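Local coordinates for protein muconate lactonizing enzyme (PDB 3I4K) that belongs to the enolase superfamily, pairing an enolase-like N-terminal domain with a TIM-barrel-like C-terminal domain that carries a bound magnesium ion, at residues 138-143 against 163-168; 151-156 against 185-190. All blocks are in the same frame, centred on the assembly; numbering follows the deposited sequence.

Contact 1 (138-143 against 163-168)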
# COMPACT_ATOMS: atom_id res chain seq x y z
N VAL A 138 -10.15 -16.06 -9.13
CA VAL A 138 -11.10 -15.01 -8.75
C VAL A 138 -12.44 -15.17 -9.46
O VAL A 138 -12.54 -15.84 -10.48
CB VAL A 138 -10.55 -13.60 -9.10
CG1 VAL A 138 -9.26 -13.33 -8.32
CG2 VAL A 138 -10.28 -13.49 -10.60
N ASP A 139 -13.48 -14.56 -8.90
CA ASP A 139 -14.78 -14.61 -9.54
C ASP A 139 -14.77 -13.56 -10.64
O ASP A 139 -14.05 -12.56 -10.57
CB ASP A 139 -15.89 -14.34 -8.53
CG ASP A 139 -16.05 -15.48 -7.55
OD1 ASP A 139 -16.08 -16.65 -8.00
OD2 ASP A 139 -16.16 -15.22 -6.33
N VAL A 140 -15.56 -13.80 -11.68
CA VAL A 140 -15.61 -12.88 -12.81
C VAL A 140 -17.04 -12.51 -13.15
O VAL A 140 -17.89 -13.38 -13.40
CB VAL A 140 -14.92 -13.49 -14.05
CG1 VAL A 140 -14.97 -12.51 -15.23
CG2 VAL A 140 -13.47 -13.83 -13.72
N THR A 141 -17.30 -11.21 -13.14
CA THR A 141 -18.61 -10.66 -13.48
C THR A 141 -18.54 -10.39 -14.97
O THR A 141 -17.55 -9.83 -15.45
CB THR A 141 -18.87 -9.32 -12.74
OG1 THR A 141 -18.89 -9.54 -11.32
CG2 THR A 141 -20.21 -8.72 -13.17
N TRP A 142 -19.57 -10.78 -15.71
CA TRP A 142 -19.59 -10.55 -17.15
C TRP A 142 -20.37 -9.28 -17.46
O TRP A 142 -21.51 -9.12 -17.03
CB TRP A 142 -20.20 -11.76 -17.89
CG TRP A 142 -20.30 -11.58 -19.40
CD1 TRP A 142 -21.43 -11.28 -20.12
CD2 TRP A 142 -19.22 -11.64 -20.35
NE1 TRP A 142 -21.12 -11.15 -21.46
CE2 TRP A 142 -19.77 -11.36 -21.63
CE3 TRP A 142 -17.85 -11.90 -20.25
CZ2 TRP A 142 -18.99 -11.34 -22.80
CZ3 TRP A 142 -17.07 -11.87 -21.42
CH2 TRP A 142 -17.65 -11.59 -22.67
N ALA A 143 -19.74 -8.36 -18.20
CA ALA A 143 -20.38 -7.10 -18.56
C ALA A 143 -20.89 -7.12 -20.00
O ALA A 143 -20.20 -7.54 -20.92
CB ALA A 143 -19.39 -5.95 -18.37
N PHE A 163 -19.99 -20.41 -19.37
CA PHE A 163 -18.87 -19.97 -18.54
C PHE A 163 -19.16 -19.94 -17.05
O PHE A 163 -18.24 -19.82 -16.23
CB PHE A 163 -18.39 -18.60 -19.03
CG PHE A 163 -17.72 -18.65 -20.38
CD1 PHE A 163 -16.41 -19.10 -20.49
CD2 PHE A 163 -18.41 -18.31 -21.53
CE1 PHE A 163 -15.80 -19.22 -21.74
CE2 PHE A 163 -17.81 -18.43 -22.79
CZ PHE A 163 -16.50 -18.88 -22.89
N GLY A 164 -20.44 -20.06 -16.69
CA GLY A 164 -20.83 -20.09 -15.29
C GLY A 164 -20.89 -18.78 -14.52
O GLY A 164 -21.01 -18.80 -13.30
N ASN A 165 -20.81 -17.64 -15.21
CA ASN A 165 -20.86 -16.35 -14.52
C ASN A 165 -22.09 -16.26 -13.64
O ASN A 165 -23.21 -16.52 -14.09
CB ASN A 165 -20.87 -15.19 -15.51
CG ASN A 165 -19.73 -15.26 -16.51
OD1 ASN A 165 -19.87 -15.85 -17.59
ND2 ASN A 165 -18.59 -14.68 -16.15
N ARG A 166 -21.89 -15.91 -12.38
CA ARG A 166 -22.98 -15.79 -11.42
C ARG A 166 -23.42 -14.34 -11.26
O ARG A 166 -24.39 -14.05 -10.56
CB ARG A 166 -22.52 -16.35 -10.07
CG ARG A 166 -21.72 -17.64 -10.18
CD ARG A 166 -22.06 -18.58 -9.04
NE ARG A 166 -23.50 -18.85 -9.02
CZ ARG A 166 -24.11 -19.61 -8.11
NH1 ARG A 166 -23.40 -20.17 -7.13
NH2 ARG A 166 -25.42 -19.81 -8.18
N SER A 167 -22.70 -13.43 -11.90
CA SER A 167 -23.02 -12.01 -11.85
C SER A 167 -22.82 -11.36 -13.21
O SER A 167 -21.87 -11.67 -13.95
CB SER A 167 -22.16 -11.29 -10.79
OG SER A 167 -20.81 -11.16 -11.22
N PHE A 168 -23.73 -10.44 -13.54
CA PHE A 168 -23.69 -9.72 -14.81
C PHE A 168 -23.84 -8.21 -14.63
O PHE A 168 -24.63 -7.73 -13.82
CB PHE A 168 -24.81 -10.25 -15.71
CG PHE A 168 -24.59 -11.66 -16.16
CD1 PHE A 168 -23.77 -11.93 -17.26
CD2 PHE A 168 -25.16 -12.72 -15.47
CE1 PHE A 168 -23.52 -13.24 -17.66
CE2 PHE A 168 -24.91 -14.03 -15.86
CZ PHE A 168 -24.09 -14.29 -16.95
O HOH W 1 -19.04 -15.40 -11.56
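The rings of Trp142 and Phe168 meet rim to rim, with neither lying over the face of the other. The five-membered ring of Trp142 and the Phe168 ring have centroids 5.9 Å apart, and their planes stand at 79°. Phe168 CD1 lies at the indole edge, and Trp142 CD1 at the phenyl edge. Trp142 CB also packs on Phe168 CD1, at 3.6 Å. With CG anti to the backbone N (chi1 178°), the indole leads away from 163-168, toward helix 149-163. There NE1 hydrogen-bonds to Glu155 OE2 and the ring makes a cation-pi contact with Arg159.

The backbones pair as parallel strands of the TIM-like barrel, within the beta-alpha-beta unit of strand 137-144, helix 149-163 and strand 167-171. Trp142 N donates to Ser167 O at 3.0 Å.

Next to this bond, Thr141 OG1 and Ser167 OG hydrogen-bond at a modelled 2.5 Å, a length that may be slightly underestimated; either hydroxyl could be the donor. Ser167 OG sits between its own backbone N and carbonyl carbon (chi1 73°), which turns it to the threonine.

The Asn165 amide ties the loop before the strand to Val140. Its ND2 donates to Val140 O over 3.1 Å; the oxygen lies in the amide plane, but the nitrogen is above the carbonyl plane. Asn165 OD1 is held by Arg159. A water donates to Val140 O and accepts from Arg166 N, giving that carbonyl a second partner.

Contact 2 (151-156 against 185-190)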
# COMPACT_ATOMS: atom_id res chain seq x y z
N VAL A 151 -31.52 -9.53 -27.02
CA VAL A 151 -30.13 -9.90 -27.23
C VAL A 151 -29.42 -10.08 -25.88
O VAL A 151 -28.66 -11.03 -25.69
CB VAL A 151 -29.39 -8.80 -28.03
CG1 VAL A 151 -27.96 -9.23 -28.31
CG2 VAL A 151 -30.13 -8.53 -29.33
N ALA A 152 -29.69 -9.17 -24.95
CA ALA A 152 -29.07 -9.22 -23.63
C ALA A 152 -29.45 -10.50 -22.88
O ALA A 152 -28.58 -11.24 -22.41
CB ALA A 152 -29.48 -8.01 -22.82
N VAL A 153 -30.76 -10.76 -22.77
CA VAL A 153 -31.24 -11.95 -22.08
C VAL A 153 -30.64 -13.20 -22.71
O VAL A 153 -30.31 -14.16 -22.02
CB VAL A 153 -32.77 -12.07 -22.16
CG1 VAL A 153 -33.22 -13.34 -21.47
CG2 VAL A 153 -33.43 -10.85 -21.53
N ALA A 154 -30.50 -13.17 -24.03
CA ALA A 154 -29.94 -14.30 -24.76
C ALA A 154 -28.47 -14.48 -24.39
O ALA A 154 -28.01 -15.61 -24.14
CB ALA A 154 -30.08 -14.08 -26.26
N GLU A 155 -27.73 -13.38 -24.36
CA GLU A 155 -26.30 -13.43 -24.04
C GLU A 155 -26.05 -13.88 -22.61
O GLU A 155 -25.05 -14.54 -22.32
CB GLU A 155 -25.66 -12.06 -24.26
CG GLU A 155 -24.16 -12.11 -24.16
CD GLU A 155 -23.51 -10.79 -24.51
OE1 GLU A 155 -23.90 -10.19 -25.53
OE2 GLU A 155 -22.60 -10.37 -23.76
N ILE A 156 -26.96 -13.54 -21.70
CA ILE A 156 -26.81 -13.95 -20.31
C ILE A 156 -26.99 -15.47 -20.21
O ILE A 156 -26.16 -16.15 -19.61
CB ILE A 156 -27.83 -13.22 -19.39
CG1 ILE A 156 -27.46 -11.74 -19.29
CG2 ILE A 156 -27.84 -13.84 -18.00
CD1 ILE A 156 -28.35 -10.93 -18.36
N ALA A 185 -34.91 -3.01 -16.39
CA ALA A 185 -35.87 -3.54 -15.42
C ALA A 185 -36.46 -4.84 -15.95
O ALA A 185 -36.55 -5.83 -15.23
CB ALA A 185 -36.98 -2.52 -15.17
N GLU A 186 -36.85 -4.83 -17.22
CA GLU A 186 -37.45 -6.00 -17.86
C GLU A 186 -36.48 -7.16 -17.92
O GLU A 186 -36.85 -8.31 -17.72
CB GLU A 186 -37.94 -5.65 -19.28
CG GLU A 186 -39.28 -4.91 -19.31
CD GLU A 186 -39.72 -4.51 -20.72
OE1 GLU A 186 -39.68 -5.37 -21.64
OE2 GLU A 186 -40.11 -3.34 -20.91
N LEU A 187 -35.22 -6.85 -18.19
CA LEU A 187 -34.21 -7.90 -18.25
C LEU A 187 -34.00 -8.48 -16.85
O LEU A 187 -33.68 -9.66 -16.71
CB LEU A 187 -32.89 -7.32 -18.78
CG LEU A 187 -31.67 -8.22 -18.74
CD1 LEU A 187 -30.66 -7.73 -19.76
CD2 LEU A 187 -31.06 -8.23 -17.35
N ALA A 188 -34.20 -7.64 -15.84
CA ALA A 188 -34.03 -8.06 -14.45
C ALA A 188 -35.14 -9.00 -14.01
O ALA A 188 -34.92 -9.89 -13.19
CB ALA A 188 -34.00 -6.84 -13.54
N ARG A 189 -36.33 -8.82 -14.56
CA ARG A 189 -37.45 -9.68 -14.20
C ARG A 189 -37.28 -11.07 -14.79
O ARG A 189 -37.88 -12.03 -14.32
CB ARG A 189 -38.76 -9.08 -14.69
CG ARG A 189 -39.19 -7.87 -13.87
CD ARG A 189 -40.45 -7.23 -14.42
NE ARG A 189 -40.76 -5.99 -13.71
CZ ARG A 189 -39.91 -4.98 -13.57
NH1 ARG A 189 -38.69 -5.05 -14.09
NH2 ARG A 189 -40.28 -3.88 -12.92
N GLU A 190 -36.44 -11.18 -15.82
CA GLU A 190 -36.21 -12.46 -16.47
C GLU A 190 -34.90 -13.13 -16.09
O GLU A 190 -34.61 -14.23 -16.55
CB GLU A 190 -36.23 -12.29 -17.99
CG GLU A 190 -37.55 -11.86 -18.56
CD GLU A 190 -37.55 -11.93 -20.07
OE1 GLU A 190 -37.30 -13.03 -20.61
OE2 GLU A 190 -37.79 -10.89 -20.73
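Two neighbouring helices of the barrel's outer layer, 149-163 and 177-189, meet here through Leu187, with Glu190 just beyond it, and three residues of 151-156. Ala152, Val153 and Ile156 form one side of the first helix, and Leu187 points its side chain at them. The closest pair is Ala152 CB with Leu187 CD1, at 3.3 Å, shorter than two methyl carbons normally come, so the exact value is doubtful. Ile156 and Leu187 reach toward each other tip to tip, and Ile156 CD1 lies 4.0 Å from Leu187 CD2. Leu187 thus uses both methyls: CD1 goes mainly to the alanine, CD2 to the isoleucine. Its CG is anti to the backbone N (chi1 172°), which carries the two methyls toward the first helix.

In a TIM-like barrel, successive helices pack side by side around the strands. The two segment axes approach to 10.2 Å, and their N-to-C directions differ by 36°. Beneath them lie the strands: Ile156 also touches Leu144 and Phe168, while Leu187 touches Leu170.

Val153 covers the outer side of the contact. Its CG2 branch packs against Leu187 CG at 4.2 Å. The other branch, CG1, meets the carboxylate of Glu190, with OE1 4.2 Å away. The glutamate crosses the valine at about a right angle, its chain extended beyond CG. Glu190 is exposed, whereas Ala152, Ile156 and Leu187 are buried.

In the fold
Both contacts involve the start of the barrel's beta-alpha-beta series, but in different layers. Contact 1 joins two adjacent strands, and all its touching residues are buried. Contact 2 joins helices of the outer layer and runs from buried aliphatic groups to an exposed glutamate. Their chemistry differs accordingly: backbone, hydroxyl, amide and water bonds hold 138-143 to 163-168, whereas 151-156 meets 185-190 mostly through methyl groups. Helix 149-163 follows the first strand and precedes the second, so the contacts interlock along the chain. They also touch directly, because Glu155 and Ile156 of that helix reach the two aromatic residues of contact 1.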